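Local structure of acyl-CoA thioesterase II (Mycobacterium avium subsp. paratuberculosis, 4R9Z) at residues Pro170-Pro180 against Leu232-Pro243; Gly247-Thr255 against Thr266-Pro274. The protein probably hydrolyses fatty acyl-CoA thioesters to free fatty acid and coenzyme A, using a double hot-dog fold. All coordinates share one frame; numbering follows the deposited sequence.

Contact 1: residues Pro170-Pro180 against Leu232-Pro243; sequences PPARVPMWWRP and LSDWLFYDRSSP
Arg-240 reaches across to the carbonyl of Val-174 and grips it side-on with two nitrogens: NE lies 2.8 Å and NH2 3.0 Å from Val-174 O, both bonds lying in the guanidinium plane. One face of the same guanidinium carries the sulfur of Met-176, with SD 3.6 Å from Arg-240 CZ. The bend at chi3 of Arg-240 (-64°) turns the group back to that carbonyl. Further along, Arg-173 meets the carboxylate of Asp-239 in a salt bridge, NH2 to OD1 at 3.2 Å, while its NE adds a weak bond to the same oxygen; the two planes stand 74° apart. Pro-175 and Phe-237 touch beside this pair, CB to CZ. The Phe-237 ring also turns its edge to a face of Trp-177 in a T-shaped stack, the centroid of the Phe-237 ring 5.4 Å from that of the six-membered ring of Trp-177.

Met-176 to Trp-178 and Leu-236 to Tyr-238 are antiparallel strand neighbours near one margin of the C-terminal hot-dog unit, with strand 159-163 beyond. Met-176 and Tyr-238 bond in both directions, as do Trp-178 and Leu-236. On the face opposite Trp-177 and Phe-237, the indole of Trp-178 lies alongside Leu-236, CZ2 to CD1 3.5 Å, and reaches Leu-232 CD2 with CH2. Helix 188-201 packs on this side through Met-198.

Arg-179 lays its extended chain over one face of Trp-235, CD sitting 3.6 Å from the centroid of the five-membered ring. The NE of Arg-179 makes a salt bridge to Glu-160. Pro-130 O accepts from Trp-177 NE1, and Ser-199 O from Tyr-238 OH.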
loop_
_atom_site.group_PDB
_atom_site.type_symbol
_atom_site.label_atom_id
_atom_site.label_comp_id
_atom_site.label_asym_id
_atom_site.label_seq_id
_atom_site.Cartn_x
_atom_site.Cartn_y
_atom_site.Cartn_z
ATOM N N PRO B 170 18.262 12.276 -4.244
ATOM C CA PRO B 170 17.506 11.035 -4.032
ATOM C C PRO B 170 18.413 9.870 -3.643
ATOM O O PRO B 170 19.519 9.786 -4.176
ATOM C CB PRO B 170 16.852 10.797 -5.392
ATOM C CG PRO B 170 16.668 12.176 -5.942
ATOM C CD PRO B 170 17.901 12.926 -5.518
ATOM N N PRO B 171 17.955 8.978 -2.741
ATOM C CA PRO B 171 16.630 8.858 -2.105
ATOM C C PRO B 171 16.283 9.936 -1.065
ATOM O O PRO B 171 15.197 9.877 -0.488
ATOM C CB PRO B 171 16.690 7.479 -1.438
ATOM C CG PRO B 171 18.114 7.250 -1.165
ATOM C CD PRO B 171 18.884 7.939 -2.257
ATOM N N ALA B 172 17.203 10.859 -0.801
ATOM C CA ALA B 172 16.954 11.995 0.092
ATOM C C ALA B 172 16.528 11.591 1.504
ATOM O O ALA B 172 15.528 12.084 2.010
ATOM C CB ALA B 172 15.905 12.925 -0.522
ATOM N N ARG B 173 17.285 10.708 2.146
ATOM C CA ARG B 173 16.982 10.325 3.523
ATOM C C ARG B 173 16.971 11.516 4.481
ATOM O O ARG B 173 17.971 12.220 4.621
ATOM C CB ARG B 173 17.988 9.295 4.031
ATOM C CG ARG B 173 17.826 7.912 3.459
ATOM C CD ARG B 173 18.702 6.941 4.222
ATOM N NE ARG B 173 18.362 6.914 5.643
ATOM C CZ ARG B 173 19.215 6.592 6.611
ATOM N NH1 ARG B 173 20.471 6.279 6.315
ATOM N NH2 ARG B 173 18.816 6.592 7.877
ATOM N N VAL B 174 15.834 11.748 5.130
ATOM C CA VAL B 174 15.745 12.787 6.151
ATOM C C VAL B 174 15.064 12.219 7.399
ATOM O O VAL B 174 13.906 12.528 7.680
ATOM C CB VAL B 174 14.965 14.026 5.665
ATOM C CG1 VAL B 174 15.213 15.204 6.592
ATOM C CG2 VAL B 174 15.354 14.391 4.245
ATOM N N PRO B 175 15.788 11.383 8.158
ATOM C CA PRO B 175 15.217 10.760 9.357
ATOM C C PRO B 175 15.027 11.766 10.484
ATOM O O PRO B 175 15.764 12.749 10.559
ATOM C CB PRO B 175 16.259 9.700 9.725
ATOM C CG PRO B 175 17.537 10.271 9.213
ATOM C CD PRO B 175 17.166 10.924 7.912
ATOM N N MET B 176 14.045 11.526 11.348
ATOM C CA MET B 176 13.719 12.485 12.394
ATOM C C MET B 176 13.344 11.801 13.704
ATOM O O MET B 176 12.915 10.643 13.719
ATOM C CB MET B 176 12.564 13.377 11.952
ATOM C CG MET B 176 11.225 12.661 11.950
ATOM S SD MET B 176 9.900 13.596 11.172
ATOM C CE MET B 176 9.991 15.147 12.044
ATOM N N TRP B 177 13.515 12.528 14.803
ATOM C CA TRP B 177 12.951 12.115 16.077
ATOM C C TRP B 177 11.639 12.853 16.243
ATOM O O TRP B 177 11.547 14.033 15.922
ATOM C CB TRP B 177 13.872 12.444 17.250
ATOM C CG TRP B 177 15.089 11.594 17.366
ATOM C CD1 TRP B 177 16.376 11.966 17.107
ATOM C CD2 TRP B 177 15.140 10.223 17.766
ATOM N NE1 TRP B 177 17.226 10.913 17.332
ATOM C CE2 TRP B 177 16.491 9.829 17.735
ATOM C CE3 TRP B 177 14.173 9.290 18.152
ATOM C CZ2 TRP B 177 16.900 8.542 18.070
ATOM C CZ3 TRP B 177 14.581 8.014 18.487
ATOM C CH2 TRP B 177 15.932 7.654 18.448
ATOM N N TRP B 178 10.622 12.171 16.749
ATOM C CA TRP B 178 9.368 12.847 17.029
ATOM C C TRP B 178 8.689 12.233 18.242
ATOM O O TRP B 178 8.873 11.049 18.553
ATOM C CB TRP B 178 8.434 12.797 15.815
ATOM C CG TRP B 178 7.674 11.518 15.703
ATOM C CD1 TRP B 178 8.119 10.336 15.181
ATOM C CD2 TRP B 178 6.332 11.286 16.141
ATOM N NE1 TRP B 178 7.131 9.385 15.262
ATOM C CE2 TRP B 178 6.025 9.943 15.849
ATOM C CE3 TRP B 178 5.359 12.087 16.748
ATOM C CZ2 TRP B 178 4.784 9.382 16.146
ATOM C CZ3 TRP B 178 4.132 11.530 17.042
ATOM C CH2 TRP B 178 3.853 10.188 16.740
ATOM N N ARG B 179 7.924 13.063 18.938
ATOM C CA ARG B 179 7.038 12.597 19.988
ATOM C C ARG B 179 5.851 13.543 20.054
ATOM O O ARG B 179 5.956 14.697 19.635
ATOM C CB ARG B 179 7.769 12.534 21.330
ATOM C CG ARG B 179 8.117 13.898 21.906
ATOM C CD ARG B 179 8.836 13.762 23.237
ATOM N NE ARG B 179 9.275 15.053 23.757
ATOM C CZ ARG B 179 9.791 15.234 24.967
ATOM N NH1 ARG B 179 9.935 14.202 25.787
ATOM N NH2 ARG B 179 10.163 16.445 25.358
ATOM N N PRO B 180 4.711 13.062 20.572
ATOM C CA PRO B 180 3.575 13.978 20.710
ATOM C C PRO B 180 3.847 15.014 21.797
ATOM O O PRO B 180 4.451 14.687 22.821
ATOM C CB PRO B 180 2.411 13.055 21.091
ATOM C CG PRO B 180 2.863 11.672 20.729
ATOM C CD PRO B 180 4.350 11.663 20.851
ATOM N N LEU B 232 4.346 6.107 22.786
ATOM C CA LEU B 232 4.299 7.552 22.588
ATOM C C LEU B 232 4.686 8.334 23.836
ATOM O O LEU B 232 4.494 9.547 23.895
ATOM C CB LEU B 232 2.901 7.983 22.146
ATOM C CG LEU B 232 2.346 7.420 20.839
ATOM C CD1 LEU B 232 0.938 7.942 20.622
ATOM C CD2 LEU B 232 3.242 7.795 19.668
ATOM N N SER B 233 5.233 7.642 24.830
ATOM C CA SER B 233 5.655 8.294 26.064
ATOM C C SER B 233 7.131 8.647 25.980
ATOM O O SER B 233 7.736 9.084 26.957
ATOM C CB SER B 233 5.400 7.390 27.269
ATOM O OG SER B 233 6.029 6.133 27.094
ATOM N N ASP B 234 7.697 8.465 24.793
ATOM C CA ASP B 234 9.099 8.753 24.547
ATOM C C ASP B 234 9.259 9.072 23.061
ATOM O O ASP B 234 8.284 9.025 22.311
ATOM C CB ASP B 234 9.971 7.567 24.962
ATOM C CG ASP B 234 11.406 7.966 25.246
ATOM O OD1 ASP B 234 11.771 9.134 24.987
ATOM O OD2 ASP B 234 12.172 7.102 25.724
ATOM N N TRP B 235 10.469 9.427 22.638
ATOM C CA TRP B 235 10.696 9.804 21.243
ATOM C C TRP B 235 10.593 8.612 20.294
ATOM O O TRP B 235 10.839 7.465 20.683
ATOM C CB TRP B 235 12.063 10.471 21.080
ATOM C CG TRP B 235 12.163 11.798 21.758
ATOM C CD1 TRP B 235 12.507 12.031 23.059
ATOM C CD2 TRP B 235 11.910 13.082 21.174
ATOM N NE1 TRP B 235 12.487 13.381 23.320
ATOM C CE2 TRP B 235 12.124 14.047 22.180
ATOM C CE3 TRP B 235 11.525 13.508 19.901
ATOM C CZ2 TRP B 235 11.965 15.411 21.951
ATOM C CZ3 TRP B 235 11.365 14.865 19.676
ATOM C CH2 TRP B 235 11.586 15.800 20.697
ATOM N N LEU B 236 10.251 8.902 19.040
ATOM C CA LEU B 236 10.164 7.878 18.005
ATOM C C LEU B 236 11.038 8.241 16.812
ATOM O O LEU B 236 11.086 9.400 16.398
ATOM C CB LEU B 236 8.719 7.695 17.536
ATOM C CG LEU B 236 7.684 7.104 18.491
ATOM C CD1 LEU B 236 6.445 6.714 17.712
ATOM C CD2 LEU B 236 8.259 5.911 19.222
ATOM N N PHE B 237 11.711 7.239 16.256
ATOM C CA PHE B 237 12.550 7.427 15.076
ATOM C C PHE B 237 11.740 7.196 13.806
ATOM O O PHE B 237 11.208 6.107 13.596
ATOM C CB PHE B 237 13.742 6.470 15.120
ATOM C CG PHE B 237 14.795 6.747 14.080
ATOM C CD1 PHE B 237 14.710 6.185 12.816
ATOM C CD2 PHE B 237 15.889 7.545 14.375
ATOM C CE1 PHE B 237 15.684 6.432 11.860
ATOM C CE2 PHE B 237 16.866 7.787 13.424
ATOM C CZ PHE B 237 16.762 7.235 12.168
ATOM N N TYR B 238 11.656 8.212 12.954
ATOM C CA TYR B 238 10.944 8.065 11.689
ATOM C C TYR B 238 11.885 8.261 10.515
ATOM O O TYR B 238 12.146 9.386 10.090
ATOM C CB TYR B 238 9.783 9.056 11.601
ATOM C CG TYR B 238 8.797 8.754 10.495
ATOM C CD1 TYR B 238 8.626 7.458 10.026
ATOM C CD2 TYR B 238 8.011 9.761 9.939
ATOM C CE1 TYR B 238 7.717 7.174 9.021
ATOM C CE2 TYR B 238 7.095 9.487 8.935
ATOM C CZ TYR B 238 6.954 8.191 8.482
ATOM O OH TYR B 238 6.048 7.909 7.485
ATOM N N ASP B 239 12.372 7.147 9.982
ATOM C CA ASP B 239 13.231 7.162 8.810
ATOM C C ASP B 239 12.395 7.478 7.576
ATOM O O ASP B 239 11.385 6.830 7.329
ATOM C CB ASP B 239 13.935 5.813 8.664
ATOM C CG ASP B 239 15.255 5.919 7.939
ATOM O OD1 ASP B 239 15.670 7.055 7.627
ATOM O OD2 ASP B 239 15.884 4.866 7.698
ATOM N N ARG B 240 12.819 8.479 6.809
ATOM C CA ARG B 240 12.060 8.947 5.650
ATOM C C ARG B 240 12.949 9.055 4.421
ATOM O O ARG B 240 14.099 9.481 4.514
ATOM C CB ARG B 240 11.430 10.315 5.925
ATOM C CG ARG B 240 10.609 10.412 7.198
ATOM C CD ARG B 240 10.089 11.838 7.415
ATOM N NE ARG B 240 11.168 12.799 7.622
ATOM C CZ ARG B 240 10.996 14.114 7.746
ATOM N NH1 ARG B 240 9.779 14.640 7.688
ATOM N NH2 ARG B 240 12.044 14.907 7.932
ATOM N N SER B 241 12.399 8.707 3.263
ATOM C CA SER B 241 13.128 8.841 2.010
ATOM C C SER B 241 12.178 8.969 0.816
ATOM O O SER B 241 10.978 8.750 0.946
ATOM C CB SER B 241 14.075 7.656 1.837
ATOM O OG SER B 241 13.357 6.440 1.793
ATOM N N SER B 242 12.713 9.369 -0.334
ATOM C CA SER B 242 11.940 9.407 -1.574
ATOM C C SER B 242 12.678 8.641 -2.661
ATOM O O SER B 242 13.480 9.218 -3.392
ATOM C CB SER B 242 11.685 10.845 -2.025
ATOM O OG SER B 242 10.787 10.891 -3.121
ATOM N N PRO B 243 12.405 7.333 -2.774
ATOM C CA PRO B 243 13.138 6.479 -3.713
ATOM C C PRO B 243 12.927 6.856 -5.172
ATOM O O PRO B 243 13.873 6.800 -5.954
ATOM C CB PRO B 243 12.570 5.083 -3.439
ATOM C CG PRO B 243 11.917 5.176 -2.104
ATOM C CD PRO B 243 11.409 6.575 -2.002
#

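Contact 2: residues Gly247-Thr255 against Thr266-Pro274; sequences GSLALASGT and TVKQEMYFP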
loop_
_atom_site.group_PDB
_atom_site.type_symbol
_atom_site.label_atom_id
_atom_site.label_comp_id
_atom_site.label_asym_id
_atom_site.label_seq_id
_atom_site.Cartn_x
_atom_site.Cartn_y
_atom_site.Cartn_z
ATOM N N GLY B 247 7.710 11.405 -12.942
ATOM C CA GLY B 247 7.099 12.614 -13.455
ATOM C C GLY B 247 6.392 13.395 -12.370
ATOM O O GLY B 247 7.025 13.954 -11.473
ATOM N N SER B 248 5.070 13.454 -12.476
ATOM C CA SER B 248 4.247 14.205 -11.539
ATOM C C SER B 248 4.010 13.443 -10.237
ATOM O O SER B 248 3.589 14.023 -9.236
ATOM C CB SER B 248 2.916 14.544 -12.188
ATOM O OG SER B 248 2.369 13.386 -12.792
ATOM N N LEU B 249 4.265 12.140 -10.268
ATOM C CA LEU B 249 4.041 11.276 -9.114
ATOM C C LEU B 249 5.331 10.846 -8.425
ATOM O O LEU B 249 6.174 10.189 -9.035
ATOM C CB LEU B 249 3.258 10.038 -9.539
ATOM C CG LEU B 249 1.840 10.327 -10.017
ATOM C CD1 LEU B 249 1.258 9.093 -10.658
ATOM C CD2 LEU B 249 0.978 10.789 -8.848
ATOM N N ALA B 250 5.479 11.214 -7.154
ATOM C CA ALA B 250 6.647 10.809 -6.379
ATOM C C ALA B 250 6.285 9.805 -5.290
ATOM O O ALA B 250 5.225 9.905 -4.674
ATOM C CB ALA B 250 7.321 12.025 -5.763
ATOM N N LEU B 251 7.170 8.831 -5.065
ATOM C CA LEU B 251 7.032 7.902 -3.945
ATOM C C LEU B 251 7.832 8.341 -2.726
ATOM O O LEU B 251 8.947 8.847 -2.844
ATOM C CB LEU B 251 7.481 6.494 -4.325
ATOM C CG LEU B 251 6.450 5.515 -4.887
ATOM C CD1 LEU B 251 7.075 4.131 -5.041
ATOM C CD2 LEU B 251 5.204 5.461 -4.019
ATOM N N ALA B 252 7.262 8.111 -1.550
ATOM C CA ALA B 252 7.953 8.348 -0.292
ATOM C C ALA B 252 7.877 7.092 0.561
ATOM O O ALA B 252 6.894 6.363 0.508
ATOM C CB ALA B 252 7.348 9.536 0.437
ATOM N N SER B 253 8.917 6.838 1.344
ATOM C CA SER B 253 9.015 5.593 2.091
ATOM C C SER B 253 9.400 5.882 3.538
ATOM O O SER B 253 10.176 6.800 3.812
ATOM C CB SER B 253 10.030 4.652 1.437
ATOM O OG SER B 253 10.085 3.407 2.112
ATOM N N GLY B 254 8.853 5.106 4.467
ATOM C CA GLY B 254 9.083 5.369 5.871
ATOM C C GLY B 254 9.098 4.146 6.766
ATOM O O GLY B 254 8.360 3.187 6.558
ATOM N N THR B 255 9.963 4.189 7.769
ATOM C CA THR B 255 10.013 3.158 8.789
ATOM C C THR B 255 10.086 3.847 10.137
ATOM O O THR B 255 10.937 4.706 10.359
ATOM C CB THR B 255 11.212 2.218 8.614
ATOM O OG1 THR B 255 12.224 2.876 7.843
ATOM C CG2 THR B 255 10.797 0.951 7.897
ATOM N N THR B 266 5.814 0.204 8.872
ATOM C CA THR B 266 6.431 0.451 7.573
ATOM C C THR B 266 5.437 1.267 6.762
ATOM O O THR B 266 4.235 1.035 6.851
ATOM C CB THR B 266 6.779 -0.856 6.833
ATOM O OG1 THR B 266 7.556 -1.706 7.685
ATOM C CG2 THR B 266 7.565 -0.564 5.567
ATOM N N VAL B 267 5.926 2.224 5.978
ATOM C CA VAL B 267 5.051 3.215 5.349
ATOM C C VAL B 267 5.429 3.491 3.895
ATOM O O VAL B 267 6.611 3.525 3.550
ATOM C CB VAL B 267 5.082 4.558 6.122
ATOM C CG1 VAL B 267 4.084 5.535 5.540
ATOM C CG2 VAL B 267 4.786 4.345 7.592
ATOM N N LYS B 268 4.423 3.676 3.045
ATOM C CA LYS B 268 4.646 4.120 1.673
ATOM C C LYS B 268 3.621 5.179 1.283
ATOM O O LYS B 268 2.451 5.073 1.635
ATOM C CB LYS B 268 4.578 2.946 0.698
ATOM C CG LYS B 268 5.202 3.243 -0.656
ATOM C CD LYS B 268 6.717 3.153 -0.598
ATOM C CE LYS B 268 7.183 1.709 -0.573
ATOM N NZ LYS B 268 8.666 1.614 -0.450
ATOM N N GLN B 269 4.060 6.196 0.548
ATOM C CA GLN B 269 3.168 7.280 0.159
ATOM C C GLN B 269 3.435 7.756 -1.265
ATOM O O GLN B 269 4.581 7.960 -1.663
ATOM C CB GLN B 269 3.303 8.456 1.129
ATOM C CG GLN B 269 2.371 9.621 0.821
ATOM C CD GLN B 269 2.539 10.774 1.787
ATOM O OE1 GLN B 269 2.768 11.911 1.378
ATOM N NE2 GLN B 269 2.430 10.487 3.079
ATOM N N GLU B 270 2.363 7.953 -2.022
ATOM C CA GLU B 270 2.472 8.471 -3.375
ATOM C C GLU B 270 1.824 9.845 -3.416
ATOM O O GLU B 270 0.725 10.035 -2.889
ATOM C CB GLU B 270 1.816 7.515 -4.375
ATOM C CG GLU B 270 1.975 7.900 -5.839
ATOM C CD GLU B 270 1.322 6.896 -6.777
ATOM O OE1 GLU B 270 0.186 6.458 -6.484
ATOM O OE2 GLU B 270 1.947 6.538 -7.801
ATOM N N MET B 271 2.514 10.811 -4.013
ATOM C CA MET B 271 1.984 12.165 -4.073
ATOM C C MET B 271 2.121 12.786 -5.463
ATOM O O MET B 271 3.038 12.457 -6.219
ATOM C CB MET B 271 2.669 13.049 -3.029
ATOM C CG MET B 271 4.143 13.303 -3.271
ATOM S SD MET B 271 5.011 13.703 -1.738
ATOM C CE MET B 271 5.164 12.080 -0.997
ATOM N N TYR B 272 1.190 13.681 -5.779
ATOM C CA TYR B 272 1.103 14.337 -7.081
ATOM C C TYR B 272 1.720 15.738 -7.082
ATOM O O TYR B 272 1.421 16.558 -6.211
ATOM C CB TYR B 272 -0.360 14.412 -7.516
ATOM C CG TYR B 272 -0.622 15.156 -8.809
ATOM C CD1 TYR B 272 -0.081 14.720 -10.012
ATOM C CD2 TYR B 272 -1.450 16.278 -8.830
ATOM C CE1 TYR B 272 -0.338 15.394 -11.197
ATOM C CE2 TYR B 272 -1.713 16.957 -10.008
ATOM C CZ TYR B 272 -1.155 16.513 -11.188
ATOM O OH TYR B 272 -1.415 17.184 -12.362
ATOM N N PHE B 273 2.611 15.986 -8.039
ATOM C CA PHE B 273 3.157 17.324 -8.277
ATOM C C PHE B 273 2.711 17.893 -9.622
ATOM O O PHE B 273 3.209 17.475 -10.668
ATOM C CB PHE B 273 4.680 17.312 -8.222
ATOM C CG PHE B 273 5.237 17.163 -6.841
ATOM C CD1 PHE B 273 5.480 15.906 -6.307
ATOM C CD2 PHE B 273 5.530 18.282 -6.077
ATOM C CE1 PHE B 273 5.998 15.768 -5.033
ATOM C CE2 PHE B 273 6.054 18.152 -4.807
ATOM C CZ PHE B 273 6.284 16.894 -4.280
ATOM N N PRO B 274 1.778 18.857 -9.599
ATOM C CA PRO B 274 1.313 19.499 -10.835
ATOM C C PRO B 274 2.437 20.225 -11.564
ATOM O O PRO B 274 3.173 20.988 -10.938
ATOM C CB PRO B 274 0.266 20.505 -10.341
ATOM C CG PRO B 274 -0.142 20.022 -8.995
ATOM C CD PRO B 274 1.052 19.336 -8.411
#
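Lys-268 curls back over Ala-252 and Ser-253 on the strand opposite. Lys-268 CB leaves the backbone on the same face as Leu-251 and Ser-253, 4.1 Å from Ala-252 O; CG comes 4.0 Å from Leu-251 CD2, and CD rests 3.4 Å from Ala-252 O. Bends at chi2 (79°) and chi3 (76°) fold the chain along the neighbouring strand instead of outward, bringing Lys-268 NZ to Ser-253 OG at 3.4 Å, a weak hydrogen bond. Trp-225 of the second subunit packs against this lysine.

On the other face, Met-271 bends at chi3 and sets its CE 3.6 Å from Ala-252 CB, while Phe-273 CE1 approaches Ala-250 CB. Gly-254 pairs with Val-267, whose CB lies 3.6 Å from Gly-254 O. Tyr-272 CE1 lies 3.5 Å from Ser-248 CB. Two polar side chains look to the second subunit: Ser-248 OG bonds to its Lys-111 and Glu-270 OE1 to its Ser-61.

Paired backbone bonds join Ala-250 with Met-271, Ala-252 with Gln-269 and Gly-254 with Val-267. Strands 249-258 and 263-272 form an antiparallel hairpin of the hot-dog fold, its sheet wrapped round helix 188-201, whose Ala-200 O accepts from Gln-269 NE2.

In the fold
Contacts 1 and 2 are neighbours in the same sheet, their centres about 15 Å apart, joined where strand 236-246 runs beside strand 249-258: Ser-242 OG probably bonds to Leu-251 O, and Ser-253 N to Ser-241 O. Contact 1 is the partly buried one. It pairs strands well separated in sequence, and adds aromatic stacking, a salt bridge and an arginine grip on a carbonyl to its backbone bonds. Contact 2 is buried, regular and local in sequence; its side-chain contacts are mostly apolar packing, with one weak lysine-serine bond. Both meet the second subunit, contact 1 through residues including Pro-170 and Ser-242, contact 2 through more of its residues.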